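Local coordinates for NBS-LRR class disease resistance protein (Oryza sativa subsp. japonica, PDB 6FU9), which is an NBS-LRR class plant disease-resistance protein of rice whose integrated heavy-metal-associated (HMA) domain probably binds a pathogen effector during immunity, at residues A[21-29]-A[61-69]. Sequence-based numbering, arbitrary orientation.
Sequences RTKAMSLVA and SALRKKVGP
Leu63 O, near the C-terminal end of helix 56-66, takes two backbone N-H groups from opposite faces of its carbonyl plane: Val67 N at 2.8 Å and Gly68 N at 3.1 Å. These two bonds close the end of the helix; Val67 points toward helix 18-29, and Gly68 then leaves helical angles with positive phi. The fold is the beta-alpha-beta-beta-alpha-beta ferredoxin-like sandwich of HMA domains, and the contact joins its two helices above one face of the antiparallel sheet. The short segments run nearly antiparallel, at 149°, with axes 10.6 Å apart.

Leu27 is the main wedge. Its CG stands anti to the backbone N (chi1 -176°), which sends the isobutyl group toward helix 56-66. CD2 meets Leu63 CD2 at 4.0 Å and rests near Ala62 CB. CD1 lies one turn further on, against the aliphatic part of Lys66, tightly at 3.4 Å from CD, while the ammonium end of that lysine leads away. Leu63 CD2 also reaches Val28 CG2 at 4.1 Å, deeper in the core, where Val28 packs on Val34 and Val37 of strand 34-40.

At the other end Val67 sets both methyls against Ala24: CG1 meets the Ala24 methyl, while CG2 comes to 3.7 Å from Ala24 CA. Met15 touches Ala24 and Ile13 touches Val67, both from the loop after strand 7-12. The Lys23 chain bends at chi3 (48°), and a carbon rather than the ammonium nitrogen comes nearest the carbonyl, with CE 3.4 Å from Lys66 O.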
loop_
_atom_site.group_PDB
_atom_site.type_symbol
_atom_site.label_atom_id
_atom_site.label_comp_id
_atom_site.label_asym_id
_atom_site.label_seq_id
_atom_site.Cartn_x
_atom_site.Cartn_y
_atom_site.Cartn_z
ATOM N N ARG A 21 -6.818 15.648 0.323
ATOM C CA ARG A 21 -6.401 14.641 1.281
ATOM C C ARG A 21 -7.387 14.579 2.438
ATOM O O ARG A 21 -7.795 13.468 2.815
ATOM C CB ARG A 21 -4.963 14.862 1.790
ATOM C CG ARG A 21 -3.933 14.617 0.713
ATOM C CD ARG A 21 -2.504 14.720 1.255
ATOM N NE ARG A 21 -1.580 14.590 0.152
ATOM C CZ ARG A 21 -0.955 15.545 -0.495
ATOM N NH1 ARG A 21 -1.040 16.821 -0.134
ATOM N NH2 ARG A 21 -0.210 15.194 -1.523
ATOM N N THR A 22 -7.773 15.754 2.952
ATOM C CA THR A 22 -8.716 15.825 4.083
ATOM C C THR A 22 -10.077 15.256 3.708
ATOM O O THR A 22 -10.674 14.516 4.483
ATOM C CB THR A 22 -8.800 17.243 4.653
ATOM O OG1 THR A 22 -7.520 17.528 5.233
ATOM C CG2 THR A 22 -9.940 17.276 5.700
ATOM N N LYS A 23 -10.557 15.585 2.529
ATOM C CA LYS A 23 -11.814 15.035 2.039
ATOM C C LYS A 23 -11.782 13.503 1.866
ATOM O O LYS A 23 -12.729 12.825 2.231
ATOM C CB LYS A 23 -12.114 15.623 0.702
ATOM C CG LYS A 23 -13.501 15.281 0.188
ATOM C CD LYS A 23 -14.115 16.417 -0.614
ATOM C CE LYS A 23 -13.187 17.008 -1.671
ATOM N NZ LYS A 23 -13.871 18.198 -2.225
ATOM N N ALA A 24 -10.690 13.000 1.343
ATOM C CA ALA A 24 -10.501 11.583 1.185
ATOM C C ALA A 24 -10.489 10.944 2.552
ATOM O O ALA A 24 -11.182 9.919 2.749
ATOM C CB ALA A 24 -9.220 11.324 0.455
ATOM N N MET A 25 -9.768 11.502 3.526
ATOM C CA MET A 25 -9.704 10.829 4.806
ATOM C C MET A 25 -11.088 10.857 5.484
ATOM O O MET A 25 -11.486 9.866 6.108
ATOM C CB MET A 25 -8.497 11.271 5.695
ATOM C CG MET A 25 -7.030 10.546 5.501
ATOM S SD MET A 25 -5.933 11.285 6.617
ATOM C CE MET A 25 -5.989 13.036 6.188
ATOM N N SER A 26 -11.832 11.950 5.364
ATOM C CA SER A 26 -13.138 12.048 5.956
ATOM C C SER A 26 -14.137 11.051 5.331
ATOM O O SER A 26 -14.910 10.399 6.034
ATOM C CB SER A 26 -13.642 13.478 5.812
ATOM O OG SER A 26 -14.833 13.584 6.519
ATOM N N LEU A 27 -14.131 10.990 4.019
ATOM C CA LEU A 27 -15.004 10.052 3.297
ATOM C C LEU A 27 -14.696 8.613 3.686
ATOM O O LEU A 27 -15.608 7.854 4.016
ATOM C CB LEU A 27 -14.848 10.249 1.800
ATOM C CG LEU A 27 -15.737 9.445 0.867
ATOM C CD1 LEU A 27 -15.704 10.185 -0.484
ATOM C CD2 LEU A 27 -15.258 8.063 0.690
ATOM N N VAL A 28 -13.437 8.265 3.719
ATOM C CA VAL A 28 -13.072 6.907 4.085
ATOM C C VAL A 28 -13.421 6.610 5.498
ATOM O O VAL A 28 -13.997 5.531 5.808
ATOM C CB VAL A 28 -11.580 6.653 3.776
ATOM C CG1 VAL A 28 -11.174 5.250 4.227
ATOM C CG2 VAL A 28 -11.266 6.801 2.331
ATOM N N ALA A 29 -13.136 7.500 6.430
ATOM C CA ALA A 29 -13.448 7.275 7.822
ATOM C C ALA A 29 -14.952 7.120 8.099
ATOM O O ALA A 29 -15.330 6.508 9.090
ATOM C CB ALA A 29 -12.805 8.354 8.678
ATOM N N SER A 61 -15.983 3.880 -5.875
ATOM C CA SER A 61 -16.921 4.703 -6.593
ATOM C C SER A 61 -17.100 6.064 -5.925
ATOM O O SER A 61 -17.093 7.138 -6.592
ATOM C CB SER A 61 -18.266 3.928 -6.737
ATOM O OG SER A 61 -19.230 4.752 -7.284
ATOM N N ALA A 62 -17.253 6.045 -4.606
ATOM C CA ALA A 62 -17.455 7.280 -3.865
ATOM C C ALA A 62 -16.209 8.159 -3.985
ATOM O O ALA A 62 -16.324 9.379 -4.206
ATOM C CB ALA A 62 -17.774 6.974 -2.404
ATOM N N LEU A 63 -15.033 7.555 -3.889
ATOM C CA LEU A 63 -13.782 8.338 -4.038
ATOM C C LEU A 63 -13.677 8.952 -5.392
ATOM O O LEU A 63 -13.246 10.150 -5.524
ATOM C CB LEU A 63 -12.562 7.434 -3.741
ATOM C CG LEU A 63 -12.374 7.074 -2.284
ATOM C CD1 LEU A 63 -11.417 5.911 -2.123
ATOM C CD2 LEU A 63 -11.905 8.234 -1.454
ATOM N N ARG A 64 -14.076 8.252 -6.443
ATOM C CA ARG A 64 -14.020 8.779 -7.790
ATOM C C ARG A 64 -14.977 9.949 -7.966
ATOM O O ARG A 64 -14.667 10.855 -8.737
ATOM C CB ARG A 64 -14.320 7.618 -8.763
ATOM C CG ARG A 64 -13.134 6.703 -8.900
ATOM C CD ARG A 64 -13.454 5.464 -9.690
ATOM N NE ARG A 64 -12.254 4.628 -9.784
ATOM C CZ ARG A 64 -12.247 3.319 -10.099
ATOM N NH1 ARG A 64 -13.390 2.636 -10.208
ATOM N NH2 ARG A 64 -11.106 2.678 -10.194
ATOM N N LYS A 65 -16.128 9.937 -7.300
ATOM C CA LYS A 65 -17.106 11.028 -7.431
ATOM C C LYS A 65 -16.708 12.259 -6.655
ATOM O O LYS A 65 -16.972 13.371 -7.111
ATOM C CB LYS A 65 -18.508 10.556 -6.976
ATOM C CG LYS A 65 -19.133 9.568 -7.961
ATOM C CD LYS A 65 -20.587 9.181 -7.659
ATOM C CE LYS A 65 -20.713 8.383 -6.414
ATOM N NZ LYS A 65 -22.120 7.898 -6.328
ATOM N N LYS A 66 -16.026 12.075 -5.517
ATOM C CA LYS A 66 -15.837 13.163 -4.580
ATOM C C LYS A 66 -14.411 13.619 -4.429
ATOM O O LYS A 66 -14.177 14.770 -3.991
ATOM C CB LYS A 66 -16.415 12.743 -3.223
ATOM C CG LYS A 66 -17.905 12.439 -3.260
ATOM C CD LYS A 66 -18.367 11.778 -1.971
ATOM C CE LYS A 66 -19.879 11.761 -1.860
ATOM N NZ LYS A 66 -20.408 13.131 -1.607
ATOM N N VAL A 67 -13.433 12.794 -4.712
ATOM C CA VAL A 67 -12.024 13.131 -4.427
ATOM C C VAL A 67 -11.161 13.182 -5.648
ATOM O O VAL A 67 -10.423 14.160 -5.802
ATOM C CB VAL A 67 -11.425 12.125 -3.415
ATOM C CG1 VAL A 67 -9.939 12.395 -3.165
ATOM C CG2 VAL A 67 -12.219 12.109 -2.104
ATOM N N GLY A 68 -11.193 12.182 -6.525
ATOM C CA GLY A 68 -10.324 12.184 -7.695
ATOM C C GLY A 68 -10.257 10.810 -8.296
ATOM O O GLY A 68 -10.959 9.910 -7.801
ATOM N N PRO A 69 -9.406 10.610 -9.287
ATOM C CA PRO A 69 -9.398 9.379 -10.062
ATOM C C PRO A 69 -8.706 8.196 -9.350
ATOM O O PRO A 69 -7.611 7.739 -9.697
ATOM C CB PRO A 69 -8.663 9.769 -11.317
ATOM C CG PRO A 69 -7.839 10.903 -10.953
ATOM C CD PRO A 69 -8.575 11.642 -9.913
#